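Local coordinates for protein pyridoxamine 5'-phosphate oxidase-related, FMN-binding (Mycobacterium smegmatis, PDB 3F7E) that probably acts as an oxidoreductase that binds coenzyme F420 and reduces carbon-carbon double bonds, at residues S10-R14 with M65-P70; L16-L20 with V31-F36; R44-K50 with D115-V121; R75-V79 with A125-Q129. All coordinates share one frame; numbering follows the deposited sequence. Where two conformers were deposited one is given.

Four contacts illustrate how one antiparallel sheet is stitched together and covered. Interactions 2, 3 and 4 are strand pairings held by backbone hydrogen bonds, whereas interaction 1 packs helix 9-13 on one face of the sheet through apolar side chains and a salt bridge. All four mix buried side chains with more exposed ends: in interaction 1 Leu11, Leu12, Met65 and Val67 are buried, while Arg14 and Pro70 lie toward solvent. Interactions 3 and 4 share strand 116-127, their centres about 23 Å apart. Interactions 1, 2 and 4 reach the second subunit; interaction 3 does not. Apolar groups of interactions 1, 2 and 3 converge around Met65, Phe36 and Phe45; water-bridged groups gather in interactions 3 and 4.

Interaction 1 of 4, residues S10-R14 with M65-P70; sequences SLLER and MSVIDP
Leu12 and Met65, a selenomethionine, make an apolar contact between the short helix and strand 62-68. The two side chains run antiparallel past one another, and the Leu12 CD2 methyl lies 3.7 Å from Met65 CE. Met65 manages this because its chain runs straight from the backbone and then bends at the last torsion (chi3 80°), bringing the terminal methyl round to the helix. In the deposited conformer given for Val67, which has a second one, CG1 sits 4.2 Å from Leu12 CD2 and 4.4 Å from Leu11 CB, so it lies against both leucines. Leu11 reaches further along the strand, crossing the Asp69 side chain at about a right angle with its CD2 4.1 Å from Asp69 CB.

The polar part lies beyond the end of the strand. Arg14 NH2 gives a fairly straight hydrogen bond (160°) to Asp69 OD1 at 2.9 Å, completing a salt bridge. The carboxylate oxygen lies at the edge of the guanidinium, close to its plane, but the arginine approaches from above the carboxylate plane, the two groups being turned 73° apart. A water closes the ring: it accepts from Arg14 NH1 and donates to Asp69 OD2, which also receives the backbone N-H groups of Asp71 and Asn72. Arg14 NH1 meanwhile comes within 3.5 Å of Pro70 CD.

Leu77 on the adjoining strand 76-88 touches both leucines as well. A short helix thus lies across two neighbouring strands of the sheet, with its leucines toward the interior, and the arginine that follows it lies toward the surface, an arrangement consistent with the split-barrel fold of the FMN-binding clan.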
# COMPACT_ATOMS: atom_id res chain seq x y z
N SER A 10 13.38 -4.78 12.10
CA SER A 10 12.93 -3.76 13.03
C SER A 10 11.65 -3.04 12.58
O SER A 10 10.84 -2.67 13.44
CB SER A 10 14.05 -2.75 13.24
OG SER A 10 14.60 -2.34 12.00
N LEU A 11 11.48 -2.83 11.27
CA LEU A 11 10.29 -2.16 10.72
C LEU A 11 9.07 -3.01 10.98
O LEU A 11 8.02 -2.47 11.29
CB LEU A 11 10.41 -1.84 9.22
CG LEU A 11 11.23 -0.61 8.84
CD1 LEU A 11 11.44 -0.58 7.35
CD2 LEU A 11 10.52 0.66 9.33
N LEU A 12 9.21 -4.34 10.92
CA LEU A 12 8.09 -5.23 11.16
C LEU A 12 7.76 -5.37 12.63
O LEU A 12 6.69 -5.84 12.98
CB LEU A 12 8.36 -6.60 10.57
CG LEU A 12 8.56 -6.62 9.06
CD1 LEU A 12 8.85 -8.05 8.61
CD2 LEU A 12 7.32 -6.08 8.30
N GLU A 13 8.72 -5.01 13.51
CA GLU A 13 8.47 -5.07 14.95
C GLU A 13 7.78 -3.84 15.53
O GLU A 13 7.35 -3.82 16.69
CB GLU A 13 9.80 -5.33 15.69
CG GLU A 13 10.31 -6.75 15.40
CD GLU A 13 11.64 -7.08 16.08
OE1 GLU A 13 12.26 -6.18 16.66
OE2 GLU A 13 12.08 -8.24 16.02
N ARG A 14 7.70 -2.80 14.72
CA ARG A 14 7.13 -1.53 15.14
C ARG A 14 5.63 -1.45 14.86
O ARG A 14 5.14 -2.08 13.89
CB ARG A 14 7.86 -0.38 14.45
CG ARG A 14 9.31 -0.24 14.95
CD ARG A 14 10.13 0.71 14.12
NE ARG A 14 9.60 2.08 14.15
CZ ARG A 14 10.06 3.09 13.41
NH1 ARG A 14 9.51 4.30 13.49
NH2 ARG A 14 11.08 2.89 12.57
N MSE A 65 2.71 -6.41 1.04
CA MSE A 65 2.53 -5.37 2.07
C MSE A 65 3.69 -4.40 2.01
O MSE A 65 4.87 -4.78 1.93
CB MSE A 65 2.47 -5.98 3.48
CG MSE A 65 2.07 -4.97 4.54
SE MSE A 65 2.10 -5.67 6.35
CE MSE A 65 4.01 -5.52 6.66
N SER A 66 3.35 -3.11 2.05
CA SER A 66 4.31 -2.01 2.07
C SER A 66 4.25 -1.30 3.41
O SER A 66 3.19 -0.85 3.87
CB SER A 66 3.94 -1.02 0.94
OG SER A 66 4.65 0.20 1.08
N VAL A 67 5.48 -1.17 4.13
CA VAL A 67 5.60 -0.43 5.38
C VAL A 67 6.74 0.56 5.18
O VAL A 67 7.78 0.22 4.60
CB VAL A 67 5.73 -1.38 6.62
CG1 VAL A 67 6.94 -2.28 6.50
CG2 VAL A 67 5.73 -0.61 7.94
N ILE A 68 6.51 1.80 5.60
CA ILE A 68 7.51 2.84 5.48
C ILE A 68 7.80 3.46 6.84
O ILE A 68 6.90 3.61 7.67
CB ILE A 68 7.10 3.91 4.41
CG1 ILE A 68 8.26 4.85 4.06
CG2 ILE A 68 5.84 4.69 4.83
CD1 ILE A 68 8.01 5.67 2.80
N ASP A 69 9.06 3.79 7.09
CA ASP A 69 9.40 4.50 8.32
C ASP A 69 8.68 5.86 8.27
O ASP A 69 8.74 6.56 7.25
CB ASP A 69 10.93 4.64 8.40
CG ASP A 69 11.40 5.29 9.69
OD1 ASP A 69 12.05 4.61 10.50
OD2 ASP A 69 11.07 6.48 9.88
N PRO A 70 7.97 6.23 9.35
CA PRO A 70 7.14 7.45 9.30
C PRO A 70 7.93 8.75 9.26
O PRO A 70 7.38 9.80 8.90
CB PRO A 70 6.31 7.36 10.58
CG PRO A 70 7.17 6.52 11.52
CD PRO A 70 7.79 5.49 10.63
O HOH W 1 10.99 6.61 12.67

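Interaction 2 of 4, residues L16-L20 with V31-F36; sequences LYGHL and VNAMWF
Leu20 and Met34 touch diagonally across a beta hairpin, strands 18-23 and 29-34, that forms an edge of the antiparallel sheet within this chain. Leu20 CB lies 3.9 Å from Met34 CG, in the selenomethionine conformer given. With its CG anti to the backbone N (chi1 -178°), Leu20 carries its branch on to Phe45 and Met65 in the hydrophobic interior. The backbone sets the register: Gly18 and Met34 exchange two hydrogen bonds, and Leu20 and Asn32 do the same, with Leu20 N to Asn32 O at 2.9 Å.

Tyr17, just before the regular pairing, packs differently. Its ring and the Trp35 indole run side by side and point the same way, their planes 30° apart but slid so far that they barely overlap; Tyr17 CE2 comes to 3.5 Å from Trp35 CD1. Trp35, for which a second conformer was deposited, also stacks on Tyr102.

On the reverse face His19 and Ala33 form the non-hydrogen-bonded pair, and Ala33 CA makes a CH-pi contact over one face of the imidazole. This face meets the partner molecule through His19, which stacks on His19 of the second subunit. The backbone edge of strand 29-34 is bound separately, Val31 N bonding to Glu78 OE1 of the second subunit. Toward the turn a water donates to Leu20 O at 3.0 Å and accepts a weak bond from Asn32 ND2, whose stronger partner is Gln30 OE1.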
# COMPACT_ATOMS: atom_id res chain seq x y z
N LEU A 16 3.56 0.16 13.10
CA LEU A 16 3.37 0.98 11.92
C LEU A 16 2.25 0.39 11.07
O LEU A 16 2.02 -0.82 11.09
CB LEU A 16 4.65 1.02 11.08
CG LEU A 16 5.89 1.57 11.82
CD1 LEU A 16 7.12 1.47 10.89
CD2 LEU A 16 5.65 3.01 12.31
N TYR A 17 1.57 1.21 10.28
CA TYR A 17 0.62 0.65 9.33
C TYR A 17 1.31 -0.08 8.20
O TYR A 17 2.34 0.35 7.68
CB TYR A 17 -0.27 1.74 8.75
CG TYR A 17 -1.32 2.20 9.71
CD1 TYR A 17 -1.09 3.32 10.52
CD2 TYR A 17 -2.54 1.53 9.81
CE1 TYR A 17 -2.05 3.76 11.40
CE2 TYR A 17 -3.52 1.95 10.69
CZ TYR A 17 -3.26 3.06 11.49
OH TYR A 17 -4.22 3.51 12.37
N GLY A 18 0.75 -1.22 7.82
CA GLY A 18 1.15 -1.89 6.60
C GLY A 18 0.06 -1.77 5.55
O GLY A 18 -1.10 -1.99 5.84
N HIS A 19 0.46 -1.47 4.32
CA HIS A 19 -0.53 -1.25 3.26
C HIS A 19 -0.55 -2.56 2.48
O HIS A 19 0.39 -2.91 1.77
CB HIS A 19 -0.12 -0.03 2.43
CG HIS A 19 -0.23 1.23 3.22
ND1 HIS A 19 0.64 1.66 4.21
CD2 HIS A 19 -1.21 2.16 3.14
CE1 HIS A 19 0.18 2.82 4.69
NE2 HIS A 19 -0.93 3.13 4.05
N LEU A 20 -1.63 -3.32 2.67
CA LEU A 20 -1.75 -4.71 2.20
C LEU A 20 -2.53 -4.75 0.89
O LEU A 20 -3.68 -4.31 0.85
CB LEU A 20 -2.45 -5.58 3.27
CG LEU A 20 -2.56 -7.05 2.87
CD1 LEU A 20 -1.17 -7.73 2.85
CD2 LEU A 20 -3.47 -7.78 3.85
N VAL A 31 -5.80 -2.21 -2.29
CA VAL A 31 -4.80 -2.01 -1.24
C VAL A 31 -5.43 -1.20 -0.11
O VAL A 31 -6.16 -0.21 -0.34
CB VAL A 31 -3.50 -1.36 -1.81
CG1 VAL A 31 -3.76 -0.01 -2.44
CG2 VAL A 31 -2.43 -1.24 -0.76
N ASN A 32 -5.14 -1.60 1.12
CA ASN A 32 -5.75 -1.00 2.30
C ASN A 32 -4.73 -0.88 3.42
O ASN A 32 -3.93 -1.80 3.64
CB ASN A 32 -6.91 -1.86 2.82
CG ASN A 32 -7.97 -2.06 1.79
OD1 ASN A 32 -8.75 -1.13 1.52
ND2 ASN A 32 -8.01 -3.24 1.15
N ALA A 33 -4.77 0.22 4.16
CA ALA A 33 -3.91 0.40 5.34
C ALA A 33 -4.43 -0.53 6.44
O ALA A 33 -5.63 -0.57 6.71
CB ALA A 33 -3.96 1.85 5.80
N MSE A 34 -3.53 -1.28 7.09
CA MSE A 34 -3.88 -2.34 8.07
C MSE A 34 -2.94 -2.31 9.29
O MSE A 34 -1.76 -2.08 9.13
CB MSE A 34 -3.73 -3.75 7.43
CG MSE A 34 -4.54 -3.99 6.20
SE MSE A 34 -6.44 -4.07 6.60
CE MSE A 34 -7.06 -4.70 4.89
N TRP A 35 -3.44 -2.61 10.48
CA TRP A 35 -2.57 -3.09 11.55
C TRP A 35 -2.09 -4.50 11.18
O TRP A 35 -2.82 -5.26 10.53
CB TRP A 35 -3.34 -3.08 12.87
CG TRP A 35 -3.61 -1.66 13.42
CD1 TRP A 35 -2.96 -0.50 13.09
CD2 TRP A 35 -4.56 -1.30 14.44
NE1 TRP A 35 -3.48 0.57 13.81
CE2 TRP A 35 -4.45 0.09 14.66
CE3 TRP A 35 -5.50 -2.03 15.18
CZ2 TRP A 35 -5.24 0.76 15.58
CZ3 TRP A 35 -6.30 -1.35 16.09
CH2 TRP A 35 -6.15 0.03 16.30
N PHE A 36 -0.87 -4.84 11.62
CA PHE A 36 -0.38 -6.19 11.42
C PHE A 36 0.37 -6.63 12.66
O PHE A 36 0.85 -5.79 13.46
CB PHE A 36 0.51 -6.33 10.15
CG PHE A 36 1.79 -5.56 10.23
CD1 PHE A 36 1.84 -4.25 9.80
CD2 PHE A 36 2.94 -6.11 10.77
CE1 PHE A 36 3.01 -3.51 9.89
CE2 PHE A 36 4.11 -5.39 10.88
CZ PHE A 36 4.15 -4.09 10.43
O HOH W 2 -6.28 -5.61 0.26

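Interaction 3 of 4, residues R44-K50 with D115-V121; sequences RFTHTTK and DRVIIVV
Thr46 OG1 is gripped from two sides where strands 43-48 and 116-127 pair. Thr46 OG1 accepts from Arg116 NH1 at 2.9 Å, and Thr46 OG1 donates to a water 2.7 Å away that in turn donates to Val117 O. That carbonyl therefore has two donors, since His47 N also reaches it. The remaining Arg116 nitrogens find partners as well, NE in a salt bridge to Asp112, while the Thr48 CG2 methyl rests over one face of the guanidinium.

Two reciprocal backbone pairs, Phe45 with Ile119 and His47 with Val117, satisfy the strand interiors. Past the last pair, Thr49 N goes on to Asp115 O at 2.9 Å. Lys50, in the conformer given, bridges to Asp115 OD2 (NZ to OD2 2.9 Å) on the syn side, tilted out of the carboxylate plane, and its backbone N closes an ST turn onto Thr48 OG1.

On the other face Ile119 CG1 lies over the His47 ring, 3.2 Å from His47 ND1, a buried nitrogen with no partner in the model. Phe45 CE1 lies 3.8 Å from Val121 CG2. One face is thus mixed, its polar groups linked to each other and to water beside Ile118 and Val120, and the other is mostly hydrocarbon apart from His47.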
# COMPACT_ATOMS: atom_id res chain seq x y z
N ARG A 44 0.29 -11.51 10.58
CA ARG A 44 -1.13 -11.77 10.84
C ARG A 44 -1.93 -10.47 10.77
O ARG A 44 -1.46 -9.42 11.24
CB ARG A 44 -1.31 -12.43 12.22
CG ARG A 44 -0.82 -13.85 12.26
CD ARG A 44 -1.02 -14.46 13.68
NE ARG A 44 -0.76 -15.91 13.71
CZ ARG A 44 0.44 -16.44 13.89
NH1 ARG A 44 1.50 -15.67 14.09
NH2 ARG A 44 0.58 -17.75 13.87
N PHE A 45 -3.14 -10.58 10.19
CA PHE A 45 -4.07 -9.47 10.01
C PHE A 45 -5.45 -9.85 10.52
O PHE A 45 -5.79 -11.03 10.53
CB PHE A 45 -4.20 -9.12 8.51
CG PHE A 45 -2.89 -8.86 7.83
CD1 PHE A 45 -2.12 -9.91 7.29
CD2 PHE A 45 -2.39 -7.56 7.75
CE1 PHE A 45 -0.90 -9.66 6.67
CE2 PHE A 45 -1.19 -7.30 7.13
CZ PHE A 45 -0.43 -8.35 6.60
N THR A 46 -6.25 -8.84 10.89
CA THR A 46 -7.64 -9.06 11.23
C THR A 46 -8.50 -8.67 10.03
O THR A 46 -8.31 -7.62 9.43
CB THR A 46 -8.07 -8.29 12.51
OG1 THR A 46 -9.46 -8.53 12.76
CG2 THR A 46 -7.84 -6.77 12.40
N HIS A 47 -9.42 -9.57 9.66
CA HIS A 47 -10.36 -9.34 8.53
C HIS A 47 -11.73 -9.87 8.98
O HIS A 47 -11.85 -10.60 9.96
CB HIS A 47 -9.97 -10.18 7.27
CG HIS A 47 -8.83 -9.64 6.43
ND1 HIS A 47 -7.53 -9.49 6.90
CD2 HIS A 47 -8.79 -9.26 5.13
CE1 HIS A 47 -6.76 -9.03 5.92
NE2 HIS A 47 -7.50 -8.89 4.84
N THR A 48 -12.77 -9.53 8.23
CA THR A 48 -14.01 -10.29 8.35
C THR A 48 -14.24 -11.10 7.07
O THR A 48 -13.69 -10.83 6.00
CB THR A 48 -15.26 -9.46 8.64
OG1 THR A 48 -15.71 -8.93 7.41
CG2 THR A 48 -14.98 -8.38 9.70
N THR A 49 -15.10 -12.10 7.19
CA THR A 49 -15.42 -12.94 6.06
C THR A 49 -16.42 -12.31 5.08
O THR A 49 -16.78 -12.94 4.07
CB THR A 49 -16.04 -14.23 6.54
OG1 THR A 49 -17.23 -13.91 7.27
CG2 THR A 49 -15.06 -15.02 7.42
N LYS A 50 -16.85 -11.09 5.38
CA LYS A 50 -17.95 -10.46 4.64
C LYS A 50 -17.53 -9.37 3.65
O LYS A 50 -18.39 -8.84 2.92
CB LYS A 50 -18.97 -9.89 5.63
CG LYS A 50 -19.74 -10.95 6.42
CD LYS A 50 -21.00 -10.35 7.03
CE LYS A 50 -21.91 -11.44 7.58
NZ LYS A 50 -22.77 -10.93 8.69
N ASP A 115 -17.88 -12.67 12.63
CA ASP A 115 -17.34 -12.86 11.29
C ASP A 115 -15.83 -12.57 11.18
O ASP A 115 -15.26 -12.58 10.08
CB ASP A 115 -18.09 -11.98 10.30
CG ASP A 115 -19.57 -12.26 10.29
OD1 ASP A 115 -19.94 -13.45 10.32
OD2 ASP A 115 -20.36 -11.30 10.24
N ARG A 116 -15.18 -12.32 12.32
CA ARG A 116 -13.75 -12.01 12.33
C ARG A 116 -12.89 -13.23 12.12
O ARG A 116 -13.21 -14.31 12.67
CB ARG A 116 -13.36 -11.29 13.64
CG ARG A 116 -13.78 -9.81 13.69
CD ARG A 116 -12.79 -8.92 12.95
NE ARG A 116 -13.38 -7.61 12.66
CZ ARG A 116 -12.76 -6.67 11.97
NH1 ARG A 116 -11.50 -6.84 11.57
NH2 ARG A 116 -13.39 -5.54 11.71
N VAL A 117 -11.79 -13.06 11.39
CA VAL A 117 -10.80 -14.10 11.17
C VAL A 117 -9.40 -13.50 11.34
O VAL A 117 -9.21 -12.28 11.30
CB VAL A 117 -10.93 -14.77 9.77
CG1 VAL A 117 -12.26 -15.52 9.62
CG2 VAL A 117 -10.78 -13.72 8.66
N ILE A 118 -8.44 -14.41 11.49
CA ILE A 118 -7.02 -14.09 11.47
C ILE A 118 -6.47 -14.58 10.15
O ILE A 118 -6.59 -15.77 9.83
CB ILE A 118 -6.25 -14.80 12.60
CG1 ILE A 118 -6.98 -14.68 13.95
CG2 ILE A 118 -4.81 -14.32 12.63
CD1 ILE A 118 -6.31 -15.44 15.09
N ILE A 119 -5.90 -13.67 9.37
CA ILE A 119 -5.28 -14.02 8.08
C ILE A 119 -3.77 -14.17 8.30
O ILE A 119 -3.15 -13.23 8.80
CB ILE A 119 -5.53 -12.93 7.00
CG1 ILE A 119 -7.02 -12.63 6.84
CG2 ILE A 119 -4.86 -13.29 5.68
CD1 ILE A 119 -7.82 -13.72 6.27
N VAL A 120 -3.22 -15.33 7.95
CA VAL A 120 -1.81 -15.65 8.24
C VAL A 120 -1.04 -15.70 6.93
O VAL A 120 -1.38 -16.49 6.04
CB VAL A 120 -1.70 -17.02 8.96
CG1 VAL A 120 -0.27 -17.26 9.35
CG2 VAL A 120 -2.62 -17.04 10.17
N VAL A 121 -0.02 -14.84 6.80
CA VAL A 121 0.74 -14.69 5.56
C VAL A 121 2.21 -15.06 5.79
O VAL A 121 2.86 -14.53 6.70
CB VAL A 121 0.67 -13.22 5.06
CG1 VAL A 121 1.66 -12.95 3.92
CG2 VAL A 121 -0.76 -12.87 4.66
O HOH W 3 -9.55 -10.98 13.80
O HOH W 4 -18.09 -15.78 8.96

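Interaction 4 of 4, residues R75-V79 with A125-Q129; sequences RYLEV and AFSKQ
Two long neighbouring strands of the antiparallel sheet, 76-88 and 116-127, pair at their outer ends here, where Glu78 and Ser127 face each other as a hydrogen-bonded pair. Glu78 N to Ser127 O measures 2.9 Å, and Ser127 N returns a bond of the same length to Glu78 O. The next pair, Val79 with Phe126, carries no such bonds, and its side chains lie alongside and point the same way. Phe126 CE2 is 3.8 Å from Val79 CG1, and the Leu77 branch joins them, its CD2 4.1 Å from Phe126 CD2.

Leu77 and Val79 also bond through their backbones to Val67 and Met65, so this strand lies between 62-68 and 116-127 in the sheet, consistent with the split-barrel fold of the FMN-binding clan. The N-terminal residues Val2, Val4 and Pro5 pack on the Phe126 ring.

Beyond the strand pairing Tyr76 takes over. With CG held between the backbone N and the carbonyl carbon (chi1 64°), its ring lies across the tail of the chain, and Lys128 O sits 3.5 Å above one face, toward the rim. A water joins the two residues again, accepting from Tyr76 N and lying 2.8 Å from Lys128 O, to which it can donate.

On the face of Glu78 and Ser127, away from Val79 and Phe126, waters join the polar groups. One lies 2.6 Å from Glu78 OE1 and bonds Ser127 OG at 2.7 Å; another lies 2.8 Å from Glu78 OE2 and hydrogen-bonds Tyr76 OH. Glu78 also packs on Val31 of the second subunit.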
# COMPACT_ATOMS: atom_id res chain seq x y z
N ARG A 75 13.74 4.80 4.31
CA ARG A 75 13.77 3.51 5.00
C ARG A 75 12.39 2.83 4.89
O ARG A 75 11.41 3.35 5.42
CB ARG A 75 14.09 3.76 6.46
CG ARG A 75 14.11 2.52 7.21
CD ARG A 75 14.75 2.76 8.53
NE ARG A 75 14.80 1.53 9.30
CZ ARG A 75 15.75 0.59 9.17
NH1 ARG A 75 16.77 0.75 8.35
NH2 ARG A 75 15.69 -0.51 9.92
N TYR A 76 12.32 1.66 4.21
CA TYR A 76 11.03 1.03 3.94
C TYR A 76 11.21 -0.46 3.72
O TYR A 76 12.36 -0.93 3.50
CB TYR A 76 10.38 1.68 2.71
CG TYR A 76 11.13 1.50 1.43
CD1 TYR A 76 11.02 0.32 0.68
CD2 TYR A 76 11.91 2.54 0.91
CE1 TYR A 76 11.69 0.16 -0.52
CE2 TYR A 76 12.60 2.38 -0.30
CZ TYR A 76 12.46 1.19 -1.01
OH TYR A 76 13.11 1.04 -2.21
N LEU A 77 10.09 -1.18 3.67
CA LEU A 77 10.19 -2.66 3.48
C LEU A 77 8.92 -3.06 2.75
O LEU A 77 7.81 -2.75 3.20
CB LEU A 77 10.35 -3.44 4.78
CG LEU A 77 10.59 -4.94 4.64
CD1 LEU A 77 11.93 -5.21 3.95
CD2 LEU A 77 10.60 -5.62 5.99
N GLU A 78 9.13 -3.79 1.65
CA GLU A 78 8.06 -4.38 0.85
C GLU A 78 8.11 -5.89 1.02
O GLU A 78 9.15 -6.50 0.75
CB GLU A 78 8.23 -4.01 -0.63
CG GLU A 78 8.21 -2.52 -0.89
CD GLU A 78 8.79 -2.14 -2.21
OE1 GLU A 78 9.06 -3.05 -3.02
OE2 GLU A 78 8.97 -0.92 -2.47
N VAL A 79 7.00 -6.49 1.45
CA VAL A 79 6.93 -7.93 1.72
C VAL A 79 5.92 -8.59 0.78
O VAL A 79 4.75 -8.29 0.87
CB VAL A 79 6.46 -8.22 3.17
CG1 VAL A 79 6.55 -9.73 3.50
CG2 VAL A 79 7.29 -7.40 4.21
N ALA A 125 9.12 -12.97 -0.38
CA ALA A 125 10.14 -12.04 -0.88
C ALA A 125 10.11 -10.75 -0.05
O ALA A 125 9.07 -10.35 0.45
CB ALA A 125 9.92 -11.70 -2.38
N PHE A 126 11.29 -10.13 0.04
CA PHE A 126 11.46 -8.83 0.66
C PHE A 126 12.24 -7.91 -0.27
O PHE A 126 13.18 -8.33 -0.94
CB PHE A 126 12.27 -8.94 1.96
CG PHE A 126 11.61 -9.76 3.01
CD1 PHE A 126 11.88 -11.12 3.14
CD2 PHE A 126 10.70 -9.17 3.89
CE1 PHE A 126 11.29 -11.87 4.14
CE2 PHE A 126 10.08 -9.93 4.91
CZ PHE A 126 10.39 -11.29 5.02
N SER A 127 11.89 -6.62 -0.25
CA SER A 127 12.69 -5.60 -0.93
C SER A 127 12.71 -4.32 -0.11
O SER A 127 11.69 -3.89 0.40
CB SER A 127 12.13 -5.27 -2.32
OG SER A 127 12.97 -4.32 -2.96
N LYS A 128 13.89 -3.71 -0.02
CA LYS A 128 14.06 -2.44 0.68
C LYS A 128 14.84 -1.42 -0.17
O LYS A 128 15.35 -0.41 0.34
CB LYS A 128 14.67 -2.62 2.09
CG LYS A 128 15.92 -3.54 2.21
CD LYS A 128 17.16 -2.91 1.58
CE LYS A 128 18.36 -3.84 1.71
NZ LYS A 128 19.59 -3.32 1.01
N GLN A 129 14.93 -1.69 -1.47
CA GLN A 129 15.56 -0.77 -2.42
C GLN A 129 14.93 -0.83 -3.81
O GLN A 129 14.14 -1.72 -4.12
CB GLN A 129 17.07 -1.02 -2.51
CG GLN A 129 17.47 -2.37 -3.10
CD GLN A 129 18.95 -2.67 -2.91
OE1 GLN A 129 19.53 -3.47 -3.64
NE2 GLN A 129 19.56 -2.03 -1.92
O HOH W 5 14.91 1.20 2.61
O HOH W 6 11.13 -0.07 -3.97
O HOH W 7 11.22 -2.96 -4.55